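Local coordinates for EDD domain protein, DegV family (Ruminococcus gnavus, PDB 3JR7) that is of uncharacterised cellular role but probably binds a lipid, such as a fatty acid, at residues Y22-D27 / L148-C153; E66-I71 / H253-E258; E86-S91 / V101-A106; G142-A147 / S275-D280; Y177-N182 / K227-K232. One frame throughout, in Å; residues are numbered along the deposited sequence.

Interaction 1: residues Y22-D27 / L148-C153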
# COMPACT_ATOMS: atom_id res chain seq x y z
N TYR A 22 3.12 12.27 18.46
CA TYR A 22 2.60 11.08 17.77
C TYR A 22 3.63 10.49 16.82
O TYR A 22 4.51 11.19 16.37
CB TYR A 22 1.32 11.43 17.01
CG TYR A 22 1.48 12.22 15.73
CD1 TYR A 22 1.53 11.58 14.51
CD2 TYR A 22 1.50 13.58 15.73
CE1 TYR A 22 1.63 12.29 13.34
CE2 TYR A 22 1.62 14.32 14.55
CZ TYR A 22 1.67 13.66 13.36
OH TYR A 22 1.80 14.35 12.14
N LYS A 23 3.50 9.21 16.50
CA LYS A 23 4.29 8.61 15.45
C LYS A 23 3.36 7.76 14.56
O LYS A 23 2.42 7.13 15.07
CB LYS A 23 5.42 7.78 16.05
CG LYS A 23 6.43 7.32 15.06
CD LYS A 23 7.72 6.76 15.73
CE LYS A 23 7.52 5.39 16.43
NZ LYS A 23 8.84 4.71 16.99
N VAL A 24 3.63 7.75 13.26
CA VAL A 24 2.93 6.90 12.28
C VAL A 24 3.86 5.83 11.75
O VAL A 24 4.84 6.13 11.03
CB VAL A 24 2.37 7.67 11.07
CG1 VAL A 24 1.47 6.74 10.21
CG2 VAL A 24 1.58 8.94 11.53
N ILE A 25 3.58 4.60 12.15
CA ILE A 25 4.35 3.44 11.74
C ILE A 25 3.61 2.79 10.55
O ILE A 25 2.43 2.54 10.63
CB ILE A 25 4.44 2.42 12.87
CG1 ILE A 25 5.10 3.05 14.13
CG2 ILE A 25 5.18 1.15 12.40
CD1 ILE A 25 4.88 2.25 15.35
N VAL A 26 4.32 2.51 9.49
CA VAL A 26 3.76 1.94 8.28
C VAL A 26 4.60 0.74 7.91
O VAL A 26 5.84 0.83 7.93
CB VAL A 26 3.80 2.98 7.15
CG1 VAL A 26 3.08 2.43 5.89
CG2 VAL A 26 3.15 4.28 7.63
N ASP A 27 3.99 -0.40 7.57
CA ASP A 27 4.80 -1.50 7.10
C ASP A 27 5.41 -1.13 5.74
O ASP A 27 4.98 -0.17 5.10
CB ASP A 27 4.09 -2.87 7.09
CG ASP A 27 2.98 -2.99 6.04
OD1 ASP A 27 3.06 -2.39 4.93
OD2 ASP A 27 2.05 -3.77 6.31
N LEU A 148 -0.86 9.70 5.43
CA LEU A 148 -1.09 11.15 5.17
C LEU A 148 -2.35 11.68 5.87
O LEU A 148 -2.38 12.79 6.43
CB LEU A 148 -1.14 11.46 3.66
CG LEU A 148 0.19 11.38 2.92
CD1 LEU A 148 0.09 11.48 1.43
CD2 LEU A 148 1.19 12.50 3.46
N LYS A 149 -3.39 10.87 5.86
CA LYS A 149 -4.62 11.25 6.53
C LYS A 149 -4.45 11.35 8.06
O LYS A 149 -4.98 12.26 8.68
CB LYS A 149 -5.74 10.25 6.16
CG LYS A 149 -7.15 10.59 6.67
CD LYS A 149 -7.63 12.01 6.23
CE LYS A 149 -8.10 12.06 4.82
NZ LYS A 149 -8.75 13.39 4.42
N VAL A 150 -3.72 10.41 8.65
CA VAL A 150 -3.39 10.49 10.08
C VAL A 150 -2.75 11.84 10.37
O VAL A 150 -3.17 12.57 11.27
CB VAL A 150 -2.46 9.33 10.56
CG1 VAL A 150 -1.98 9.62 12.02
CG2 VAL A 150 -3.15 7.98 10.39
N GLN A 151 -1.74 12.19 9.59
CA GLN A 151 -1.02 13.46 9.80
C GLN A 151 -1.94 14.66 9.61
O GLN A 151 -1.85 15.63 10.34
CB GLN A 151 0.15 13.54 8.81
CG GLN A 151 0.98 14.88 8.81
CD GLN A 151 2.03 14.90 7.68
OE1 GLN A 151 1.74 14.60 6.55
NE2 GLN A 151 3.24 15.19 8.02
N GLN A 152 -2.82 14.58 8.62
CA GLN A 152 -3.77 15.67 8.37
C GLN A 152 -4.69 15.86 9.58
O GLN A 152 -4.84 16.98 10.08
CB GLN A 152 -4.56 15.41 7.08
CG GLN A 152 -5.58 16.52 6.73
CD GLN A 152 -6.59 16.09 5.65
OE1 GLN A 152 -6.53 14.99 5.10
NE2 GLN A 152 -7.54 16.96 5.37
N CYS A 153 -5.24 14.77 10.09
CA CYS A 153 -6.08 14.82 11.30
C CYS A 153 -5.33 15.37 12.51
O CYS A 153 -5.86 16.22 13.26
CB CYS A 153 -6.59 13.44 11.62
SG CYS A 153 -7.72 12.84 10.35
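Y22 and V24, two residues apart on strand 22-27, both turn toward helix 141-155 and meet Q151 and V150 there. This is the helix-on-sheet layering of an open alpha/beta fold: strand 22-27 runs parallel to both strand 42-51 and strand 98-103 in the first sheet of this DegV protein, and helix 141-155 covers one face of that sheet. The two pairs differ in how they approach. V24 and V150 point at each other tip to tip, with V24 CG2 3.7 Å from V150 CG1. The touching branch of V24 is the one set beside its backbone N, whereas that of V150 lies anti to its own, chi1 171°. Y22 arrives at a slant instead. Its ring plane stands 76° from the amide plane of Q151, and the phenol oxygen lies against the aliphatic stem of the glutamine and not against its amide. The same ring presents its edge to V24 CG2, which lies in the ring plane, so the methyl that touches V150 is flanked by Y22 as well. Around this pair of contacts, Y100 of strand 98-103 touches both Y22 and V150, and F42 of strand 42-51 touches V24 and Q151. On the helix, K149 NZ donates to Q152 OE1 at 2.8 Å. Y22 OH comes to 3.5 Å from Q151 CG, and CA of the same glutamine is 3.8 Å from that oxygen.

Interaction 2: residues E66-I71 / H253-E258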
# COMPACT_ATOMS: atom_id res chain seq x y z
N GLU A 66 18.19 -3.83 -8.47
CA GLU A 66 18.73 -5.11 -8.02
C GLU A 66 17.63 -6.13 -7.74
O GLU A 66 17.73 -7.33 -7.99
CB GLU A 66 19.59 -4.88 -6.77
CG GLU A 66 20.10 -6.19 -6.17
CD GLU A 66 21.01 -6.00 -4.97
OE1 GLU A 66 20.77 -5.06 -4.16
OE2 GLU A 66 21.92 -6.85 -4.82
N LEU A 67 16.54 -5.66 -7.17
CA LEU A 67 15.45 -6.58 -6.89
C LEU A 67 14.79 -7.09 -8.17
O LEU A 67 14.53 -8.26 -8.31
CB LEU A 67 14.41 -5.85 -5.98
CG LEU A 67 13.08 -6.56 -5.69
CD1 LEU A 67 13.25 -7.92 -5.03
CD2 LEU A 67 12.25 -5.59 -4.80
N LEU A 68 14.52 -6.19 -9.10
CA LEU A 68 13.90 -6.61 -10.37
C LEU A 68 14.79 -7.59 -11.12
O LEU A 68 14.30 -8.51 -11.75
CB LEU A 68 13.62 -5.38 -11.25
CG LEU A 68 12.40 -4.51 -10.85
CD1 LEU A 68 12.31 -3.18 -11.65
CD2 LEU A 68 11.09 -5.34 -10.95
N LEU A 69 16.10 -7.36 -11.09
CA LEU A 69 17.04 -8.27 -11.79
C LEU A 69 17.07 -9.65 -11.12
O LEU A 69 17.07 -10.68 -11.79
CB LEU A 69 18.46 -7.67 -11.82
CG LEU A 69 18.64 -6.52 -12.83
CD1 LEU A 69 19.91 -5.82 -12.54
CD2 LEU A 69 18.59 -7.01 -14.32
N LYS A 70 17.05 -9.66 -9.78
CA LYS A 70 16.97 -10.94 -9.09
C LYS A 70 15.68 -11.70 -9.41
O LYS A 70 15.67 -12.92 -9.64
CB LYS A 70 17.15 -10.75 -7.57
CG LYS A 70 17.15 -12.04 -6.79
CD LYS A 70 18.31 -12.97 -7.20
CE LYS A 70 18.52 -14.08 -6.18
NZ LYS A 70 19.76 -14.85 -6.46
N ILE A 71 14.55 -10.98 -9.41
CA ILE A 71 13.27 -11.59 -9.84
C ILE A 71 13.37 -12.16 -11.26
O ILE A 71 12.87 -13.26 -11.57
CB ILE A 71 12.09 -10.58 -9.77
CG1 ILE A 71 11.78 -10.18 -8.30
CG2 ILE A 71 10.84 -11.16 -10.50
CD1 ILE A 71 10.95 -8.87 -8.19
N HIS A 253 4.10 3.12 -9.39
CA HIS A 253 4.50 2.42 -10.61
C HIS A 253 5.77 1.66 -10.35
O HIS A 253 6.59 2.06 -9.50
CB HIS A 253 4.69 3.40 -11.77
CG HIS A 253 5.96 4.19 -11.67
ND1 HIS A 253 6.06 5.36 -10.96
CD2 HIS A 253 7.19 3.93 -12.15
CE1 HIS A 253 7.30 5.82 -11.04
NE2 HIS A 253 8.01 4.96 -11.74
N CYS A 254 5.90 0.52 -11.02
CA CYS A 254 7.11 -0.27 -10.93
C CYS A 254 7.89 -0.15 -12.25
O CYS A 254 7.59 -0.87 -13.20
CB CYS A 254 6.76 -1.74 -10.69
SG CYS A 254 8.24 -2.76 -10.45
N ASN A 255 8.88 0.75 -12.26
CA ASN A 255 9.79 0.93 -13.41
C ASN A 255 9.03 1.34 -14.70
O ASN A 255 9.31 0.84 -15.80
CB ASN A 255 10.57 -0.36 -13.65
CG ASN A 255 11.72 -0.19 -14.66
OD1 ASN A 255 12.41 0.83 -14.67
ND2 ASN A 255 11.91 -1.20 -15.51
N CYS A 256 8.04 2.22 -14.56
CA CYS A 256 7.26 2.71 -15.72
C CYS A 256 6.67 4.09 -15.42
O CYS A 256 5.45 4.32 -15.35
CB CYS A 256 6.21 1.68 -16.16
SG CYS A 256 5.03 1.19 -14.86
N GLU A 257 7.57 5.04 -15.23
CA GLU A 257 7.17 6.38 -14.88
C GLU A 257 6.27 7.05 -15.91
O GLU A 257 5.34 7.78 -15.55
CB GLU A 257 8.39 7.29 -14.62
CG GLU A 257 7.98 8.53 -13.89
CD GLU A 257 9.07 9.57 -13.76
OE1 GLU A 257 10.27 9.23 -13.85
OE2 GLU A 257 8.70 10.74 -13.56
N GLU A 258 6.54 6.83 -17.19
CA GLU A 258 5.72 7.48 -18.23
C GLU A 258 4.32 6.90 -18.28
O GLU A 258 3.36 7.61 -18.51
CB GLU A 258 6.38 7.41 -19.61
CG GLU A 258 7.49 8.48 -19.82
CD GLU A 258 7.06 9.95 -19.54
OE1 GLU A 258 5.96 10.40 -19.98
OE2 GLU A 258 7.84 10.65 -18.85
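From helix 64-73, L68 reaches across to C254 and N255 as the sole residue of its segment to touch them. Its CB only sets the direction: at chi1 -76° CG lies anti to the carbonyl carbon, and the side chain leaves the helix pointed at the loop that follows strand 248-253. CG is still 4.5 Å from C254 SG, and the contact proper begins where it forks. CD2 rests on the sulphur, 3.9 Å from C254 SG. The other branch goes to the next residue, where CD1 sits 3.9 Å from N255 CB, the two side chains meeting at a slant. The target is a beta-alpha connection: strand 248-253 ends, N255 takes left-handed backbone angles (phi 61°, psi 41°), C256 occupies the N-cap position, and helix 257-270 starts at E257. At this turn C254 and N255, although consecutive, both point toward the leucine. C254 SG, anti to its backbone N, belongs to a buried residue, while N255 is exposed and sends its amide off to D291, to which ND2 donates a hydrogen bond. T286 of helix 283-289 touches both L68 and C254 and so borders the same apolar patch. On the far side of the loop, the first turn of helix 257-270 folds back over H253, with E257 CA 3.5 Å above one face of the imidazole and offset toward its rim.

Interaction 3: residues E86-S91 / V101-A106; sequences ERYMES and VVTLSA
Y88 meets V101 and T103 by van der Waals contact alone, its ring reaching from helix 85-92 to these two residues of strand 98-103. The valine pair is apolar: CE1 of Y88 lies 3.7 Å from V101 CG1, and the same methyl is 4.0 Å from CD1 of that ring, so one side of the tyrosine runs along the valine. Further out, the phenol oxygen Y88 OH is 3.7 Å from T103 CG2. V101 and T103 are two apart on the strand and point the same way, which lets a single ring span both; it passes each of them at a slant. With chi1 at -86°, CG of Y88 is held beside the backbone N, and the ring extends away from the helix toward the sheet. The layer formed is the side of the three-layer alpha/beta/alpha sandwich remote from helix 141-155: helix 85-92 covers strands 98-103 and 22-27 on this face, with Y88 touching D27 and S91 touching I25. Hydrogen bonds do their work within each segment or with neighbours. Y88 OH pairs with S111 OG at the start of helix 111-126, giving the buried phenol a polar partner. S91 OG donates to Y88 O at 2.7 Å, in the carbonyl plane and on a lone pair, one helical turn back. T103 OG1 turns from the ring and donates to L104 O at 2.9 Å, 33° out of the carbonyl plane, while the backbone N of L104 is bound by D27 OD2.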
# COMPACT_ATOMS: atom_id res chain seq x y z
N GLU A 86 7.38 -8.66 17.57
CA GLU A 86 8.39 -8.06 18.42
C GLU A 86 8.93 -6.80 17.80
O GLU A 86 9.19 -5.84 18.50
CB GLU A 86 9.52 -9.05 18.70
CG GLU A 86 9.04 -10.22 19.60
CD GLU A 86 8.15 -11.27 18.87
OE1 GLU A 86 8.25 -11.40 17.62
OE2 GLU A 86 7.39 -11.99 19.59
N ARG A 87 9.11 -6.81 16.48
CA ARG A 87 9.52 -5.61 15.80
C ARG A 87 8.47 -4.50 15.93
O ARG A 87 8.82 -3.33 16.05
CB ARG A 87 9.76 -5.85 14.32
CG ARG A 87 10.99 -5.11 13.81
CD ARG A 87 12.15 -6.11 13.56
NE ARG A 87 11.56 -7.33 12.98
CZ ARG A 87 10.95 -7.39 11.78
NH1 ARG A 87 10.89 -6.31 10.96
NH2 ARG A 87 10.40 -8.56 11.42
N TYR A 88 7.20 -4.85 15.84
CA TYR A 88 6.16 -3.83 15.97
C TYR A 88 6.18 -3.27 17.39
O TYR A 88 6.14 -2.04 17.60
CB TYR A 88 4.81 -4.39 15.63
CG TYR A 88 4.45 -4.35 14.16
CD1 TYR A 88 4.20 -3.13 13.52
CD2 TYR A 88 4.23 -5.53 13.43
CE1 TYR A 88 3.84 -3.08 12.23
CE2 TYR A 88 3.81 -5.49 12.11
CZ TYR A 88 3.64 -4.24 11.53
OH TYR A 88 3.23 -4.15 10.24
N MSE A 89 6.28 -4.18 18.37
CA MSE A 89 6.35 -3.74 19.77
C MSE A 89 7.45 -2.73 20.01
O MSE A 89 7.24 -1.70 20.64
CB MSE A 89 6.51 -4.92 20.73
CG MSE A 89 6.44 -4.47 22.20
SE MSE A 89 7.09 -5.84 23.43
CE MSE A 89 8.99 -5.38 23.29
N GLU A 90 8.63 -3.03 19.51
CA GLU A 90 9.77 -2.14 19.69
C GLU A 90 9.53 -0.77 19.03
O GLU A 90 9.94 0.26 19.57
CB GLU A 90 11.05 -2.79 19.14
CG GLU A 90 11.48 -4.03 19.94
CD GLU A 90 12.51 -4.94 19.23
OE1 GLU A 90 13.06 -4.53 18.17
OE2 GLU A 90 12.76 -6.07 19.74
N SER A 91 8.84 -0.73 17.90
CA SER A 91 8.52 0.54 17.24
C SER A 91 7.51 1.36 18.04
O SER A 91 7.45 2.58 17.91
CB SER A 91 8.01 0.33 15.82
OG SER A 91 6.63 -0.13 15.80
N VAL A 101 -0.62 2.83 13.55
CA VAL A 101 0.06 1.82 12.74
C VAL A 101 -0.78 1.57 11.48
O VAL A 101 -2.01 1.40 11.58
CB VAL A 101 0.27 0.51 13.54
CG1 VAL A 101 1.26 -0.46 12.81
CG2 VAL A 101 0.75 0.81 14.96
N VAL A 102 -0.14 1.55 10.32
CA VAL A 102 -0.86 1.33 9.06
C VAL A 102 -0.26 0.13 8.37
O VAL A 102 0.95 0.10 8.17
CB VAL A 102 -0.73 2.53 8.13
CG1 VAL A 102 -1.54 2.24 6.78
CG2 VAL A 102 -1.24 3.80 8.83
N THR A 103 -1.08 -0.87 8.07
CA THR A 103 -0.63 -2.12 7.51
C THR A 103 -1.33 -2.48 6.23
O THR A 103 -2.41 -1.98 5.93
CB THR A 103 -0.81 -3.34 8.48
OG1 THR A 103 -2.19 -3.71 8.57
CG2 THR A 103 -0.24 -3.04 9.88
N LEU A 104 -0.67 -3.35 5.48
CA LEU A 104 -1.30 -4.14 4.43
C LEU A 104 -2.65 -4.71 4.87
O LEU A 104 -2.84 -5.05 6.03
CB LEU A 104 -0.39 -5.33 4.08
CG LEU A 104 0.77 -5.11 3.12
CD1 LEU A 104 1.88 -6.15 3.43
CD2 LEU A 104 0.28 -5.18 1.69
N SER A 105 -3.55 -4.86 3.91
CA SER A 105 -4.78 -5.61 4.11
C SER A 105 -4.58 -6.89 4.89
O SER A 105 -3.72 -7.77 4.55
CB SER A 105 -5.41 -5.99 2.77
OG SER A 105 -6.54 -6.84 3.00
N ALA A 106 -5.42 -7.05 5.91
CA ALA A 106 -5.39 -8.27 6.72
C ALA A 106 -5.72 -9.48 5.88
O ALA A 106 -5.37 -10.59 6.24
CB ALA A 106 -6.34 -8.16 7.93

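Interaction 4: residues G142-A147 / S275-D280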
# COMPACT_ATOMS: atom_id res chain seq x y z
N GLY A 142 -2.14 2.89 -1.05
CA GLY A 142 -3.31 2.89 -0.14
C GLY A 142 -2.84 3.17 1.31
O GLY A 142 -3.41 3.97 2.02
N GLU A 143 -1.75 2.51 1.71
CA GLU A 143 -1.18 2.72 3.07
C GLU A 143 -0.62 4.14 3.20
O GLU A 143 -0.79 4.82 4.24
CB GLU A 143 -0.09 1.70 3.33
CG GLU A 143 -0.60 0.25 3.36
CD GLU A 143 0.52 -0.77 3.50
OE1 GLU A 143 1.30 -0.67 4.46
OE2 GLU A 143 0.62 -1.66 2.63
N THR A 144 0.06 4.59 2.15
CA THR A 144 0.67 5.90 2.10
C THR A 144 -0.40 6.94 2.36
O THR A 144 -0.24 7.84 3.22
CB THR A 144 1.28 6.17 0.71
OG1 THR A 144 2.14 5.09 0.33
CG2 THR A 144 2.02 7.47 0.71
N LEU A 145 -1.50 6.82 1.63
CA LEU A 145 -2.58 7.80 1.75
C LEU A 145 -3.22 7.81 3.15
O LEU A 145 -3.53 8.87 3.68
CB LEU A 145 -3.64 7.59 0.67
CG LEU A 145 -3.31 8.12 -0.72
CD1 LEU A 145 -4.35 7.63 -1.73
CD2 LEU A 145 -3.18 9.63 -0.73
N ILE A 146 -3.36 6.65 3.74
CA ILE A 146 -3.85 6.52 5.13
C ILE A 146 -2.89 7.23 6.13
O ILE A 146 -3.35 8.02 6.95
CB ILE A 146 -4.07 5.03 5.51
CG1 ILE A 146 -5.20 4.42 4.65
CG2 ILE A 146 -4.42 4.87 7.00
CD1 ILE A 146 -5.22 2.90 4.66
N ALA A 147 -1.58 7.01 5.99
CA ALA A 147 -0.57 7.68 6.78
C ALA A 147 -0.69 9.21 6.66
O ALA A 147 -0.63 9.93 7.69
CB ALA A 147 0.86 7.25 6.39
N SER A 275 -5.24 16.97 -5.06
CA SER A 275 -3.90 16.88 -5.57
C SER A 275 -3.61 15.42 -5.86
O SER A 275 -4.39 14.52 -5.48
CB SER A 275 -2.87 17.42 -4.55
OG SER A 275 -2.87 16.65 -3.35
N SER A 276 -2.49 15.18 -6.53
CA SER A 276 -2.05 13.81 -6.76
C SER A 276 -0.53 13.71 -6.74
O SER A 276 0.20 14.70 -6.90
CB SER A 276 -2.61 13.27 -8.08
OG SER A 276 -2.00 13.94 -9.19
N PHE A 277 -0.05 12.49 -6.55
CA PHE A 277 1.32 12.26 -6.65
C PHE A 277 1.61 10.87 -7.15
O PHE A 277 0.75 9.98 -7.08
CB PHE A 277 1.98 12.50 -5.30
CG PHE A 277 1.55 11.54 -4.23
CD1 PHE A 277 2.20 10.32 -4.08
CD2 PHE A 277 0.52 11.87 -3.37
CE1 PHE A 277 1.81 9.43 -3.09
CE2 PHE A 277 0.14 10.97 -2.33
CZ PHE A 277 0.78 9.76 -2.22
N ILE A 278 2.85 10.71 -7.63
CA ILE A 278 3.36 9.46 -8.18
C ILE A 278 4.58 9.02 -7.41
O ILE A 278 5.44 9.86 -7.08
CB ILE A 278 3.76 9.65 -9.68
CG1 ILE A 278 2.53 9.99 -10.55
CG2 ILE A 278 4.43 8.43 -10.21
CD1 ILE A 278 2.88 10.35 -12.02
N VAL A 279 4.68 7.73 -7.11
CA VAL A 279 5.85 7.16 -6.41
C VAL A 279 6.29 5.88 -7.04
O VAL A 279 5.49 5.17 -7.67
CB VAL A 279 5.59 6.83 -4.93
CG1 VAL A 279 5.50 8.04 -4.17
CG2 VAL A 279 4.32 5.90 -4.76
N ASP A 280 7.57 5.56 -6.83
CA ASP A 280 8.14 4.28 -7.18
C ASP A 280 7.69 3.27 -6.18
O ASP A 280 7.61 3.56 -4.98
CB ASP A 280 9.67 4.32 -7.19
CG ASP A 280 10.21 5.21 -8.29
OD1 ASP A 280 10.15 4.79 -9.44
OD2 ASP A 280 10.59 6.35 -8.00
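F277 holds its ring in the position between backbone N and carbonyl carbon (chi1 65°), and with chi2 near 87° the far end of the phenyl is carried out from strand 275-280 to T144 and L145 on helix 141-155. T144 answers with its methyl: at chi1 -51° CG2 is anti to the backbone N and meets the far end of the ring at a slant, 3.9 Å from F277 CZ, while OG1 is directed to E31 O, with which it forms a hydrogen bond. That rotation sorts the threonine into an apolar and a polar side and gives the buried hydroxyl a partner. L145 leaves the helix more to one side, yet its CD2 still comes within 3.9 Å of F277 CE2. The leucine and the phenylalanine lie alongside each other and point in opposite senses. No hydrogen bond links the two segments; this is plain hydrophobic packing. Strand 275-280 is one of the two edge strands of the second sheet within this chain, paired with strand 248-253, whose A250 touches both F277 and L145. Helix 141-155 lies between the two sheets and also meets helix 160-173, where L145 and I146 both touch Y170.

Interaction 5: residues Y177-N182 / K227-K232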
# COMPACT_ATOMS: atom_id res chain seq x y z
N TYR A 177 -7.04 0.16 -7.17
CA TYR A 177 -7.13 -0.42 -8.52
C TYR A 177 -5.74 -0.68 -9.02
O TYR A 177 -4.82 0.07 -8.69
CB TYR A 177 -7.80 0.59 -9.46
CG TYR A 177 -9.10 1.12 -8.95
CD1 TYR A 177 -10.30 0.58 -9.38
CD2 TYR A 177 -9.14 2.17 -8.04
CE1 TYR A 177 -11.51 1.06 -8.89
CE2 TYR A 177 -10.31 2.66 -7.57
CZ TYR A 177 -11.50 2.10 -8.00
OH TYR A 177 -12.68 2.60 -7.52
N PHE A 178 -5.56 -1.70 -9.84
CA PHE A 178 -4.27 -1.94 -10.44
C PHE A 178 -4.35 -2.70 -11.74
O PHE A 178 -5.31 -3.45 -11.99
CB PHE A 178 -3.29 -2.61 -9.49
CG PHE A 178 -3.68 -3.97 -8.99
CD1 PHE A 178 -3.09 -5.11 -9.50
CD2 PHE A 178 -4.52 -4.10 -7.91
CE1 PHE A 178 -3.35 -6.36 -8.95
CE2 PHE A 178 -4.82 -5.37 -7.36
CZ PHE A 178 -4.26 -6.48 -7.88
N VAL A 179 -3.34 -2.49 -12.56
CA VAL A 179 -3.09 -3.26 -13.77
C VAL A 179 -1.59 -3.62 -13.79
O VAL A 179 -0.70 -2.75 -13.63
CB VAL A 179 -3.43 -2.46 -15.06
CG1 VAL A 179 -3.10 -3.30 -16.30
CG2 VAL A 179 -4.90 -2.06 -15.10
N LEU A 180 -1.31 -4.90 -13.95
CA LEU A 180 0.04 -5.41 -13.99
C LEU A 180 0.33 -6.02 -15.35
O LEU A 180 -0.58 -6.40 -16.06
CB LEU A 180 0.22 -6.52 -12.96
CG LEU A 180 -0.21 -6.15 -11.54
CD1 LEU A 180 0.18 -7.28 -10.57
CD2 LEU A 180 0.36 -4.80 -11.13
N GLU A 181 1.62 -6.13 -15.69
CA GLU A 181 2.06 -6.99 -16.80
C GLU A 181 2.09 -8.42 -16.34
O GLU A 181 1.89 -9.33 -17.15
CB GLU A 181 3.45 -6.57 -17.30
CG GLU A 181 3.54 -5.16 -17.82
CD GLU A 181 2.90 -4.97 -19.23
OE1 GLU A 181 2.31 -5.92 -19.80
OE2 GLU A 181 2.99 -3.86 -19.78
N ASN A 182 2.40 -8.64 -15.05
CA ASN A 182 2.66 -9.99 -14.57
C ASN A 182 1.99 -10.30 -13.21
O ASN A 182 2.49 -9.90 -12.17
CB ASN A 182 4.17 -10.16 -14.47
CG ASN A 182 4.59 -11.53 -13.99
OD1 ASN A 182 3.75 -12.43 -13.87
ND2 ASN A 182 5.90 -11.71 -13.72
N LYS A 227 -2.70 -0.20 -23.29
CA LYS A 227 -3.23 1.12 -23.58
C LYS A 227 -4.72 1.17 -23.31
O LYS A 227 -5.22 2.12 -22.65
CB LYS A 227 -2.96 1.50 -25.03
CG LYS A 227 -3.36 2.94 -25.34
CD LYS A 227 -3.08 3.28 -26.82
CE LYS A 227 -4.31 3.82 -27.51
NZ LYS A 227 -5.44 2.78 -27.57
N LYS A 228 -5.44 0.18 -23.82
CA LYS A 228 -6.88 0.11 -23.55
C LYS A 228 -7.16 -0.21 -22.05
O LYS A 228 -8.12 0.31 -21.48
CB LYS A 228 -7.56 -0.89 -24.45
CG LYS A 228 -7.77 -0.35 -25.86
CD LYS A 228 -8.39 -1.42 -26.78
CE LYS A 228 -8.58 -0.90 -28.22
NZ LYS A 228 -9.91 -1.42 -28.72
N ALA A 229 -6.33 -1.03 -21.43
CA ALA A 229 -6.54 -1.38 -20.01
C ALA A 229 -6.39 -0.13 -19.12
O ALA A 229 -7.13 0.05 -18.15
CB ALA A 229 -5.58 -2.50 -19.56
N LEU A 230 -5.46 0.76 -19.45
CA LEU A 230 -5.29 1.95 -18.61
C LEU A 230 -6.51 2.87 -18.69
O LEU A 230 -6.95 3.45 -17.68
CB LEU A 230 -3.98 2.66 -18.89
CG LEU A 230 -2.75 1.83 -18.57
CD1 LEU A 230 -1.57 2.68 -19.00
CD2 LEU A 230 -2.59 1.39 -17.06
N VAL A 231 -7.09 2.97 -19.88
CA VAL A 231 -8.33 3.73 -20.06
C VAL A 231 -9.46 3.09 -19.26
O VAL A 231 -10.18 3.79 -18.58
CB VAL A 231 -8.74 3.81 -21.57
CG1 VAL A 231 -10.14 4.39 -21.77
CG2 VAL A 231 -7.66 4.61 -22.37
N LYS A 232 -9.62 1.78 -19.35
CA LYS A 232 -10.67 1.11 -18.60
C LYS A 232 -10.43 1.26 -17.08
O LYS A 232 -11.39 1.43 -16.32
CB LYS A 232 -10.79 -0.37 -18.96
CG LYS A 232 -11.29 -0.64 -20.34
CD LYS A 232 -12.10 -1.91 -20.45
CE LYS A 232 -12.27 -2.37 -21.91
NZ LYS A 232 -12.96 -3.71 -22.02
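V179, A229 and L230 meet with no flat group among them; the rings of this segment belong to Y177 and F178, just before the valine, and both have other neighbours. Y177 packs on V237 and its hydroxyl is hydrogen-bonded to D240, both further along helix 226-240, while F178 leaves the strand from the face opposite V179 and lies against M209 and I217. What remains for V179 is aliphatic packing on the first turns of helix 226-240. Its CG1, anti to the backbone N (chi1 178°), points at the methyl of A229, with V179 CG1 and A229 CB 4.2 Å apart. The small alanine permits a close backbone approach, the CA atoms of V179 and A229 being 7.4 Å apart. L230 starts off to one side, but its CD2 branch comes to 4.4 Å from V179 CB, so the valine has one helix residue at its tip and the other at its branch point. M226 and M233 of the same helix also touch V179. I208 of strand 205-211 touches both V179 and A229, tying the contact to the next strand. Beyond the strand, N182 OD1 accepts from the backbone N of D184 at the start of helix 184-188. The packing is that of a helix laid on the second sheet of a DegV protein; on the other face of the strand F178 lines the pocket holding the polyether, consistent with the lipid binding inferred for the family.

Interactions 1 and 3 lie on the two faces of the first sheet, 13 Å apart between centres, and share it through the neighbouring strands 22-27 and 98-103. Interaction 3 is nested in the loop that interaction 1 closes. Helix 141-155 serves both interaction 1 and interaction 4, so it carries the first sheet's packing over to the edge of the second. Interaction 4 meets interaction 2 where H253 pairs with V279. Interaction 5 is on the same second sheet, its centre 19 Å from that of interaction 4, and nested inside the loop closed by interaction 4. The segments of interactions 1, 2 and 4 alternate along the chain, so the two sheets are interlocked by sequence-distant contacts.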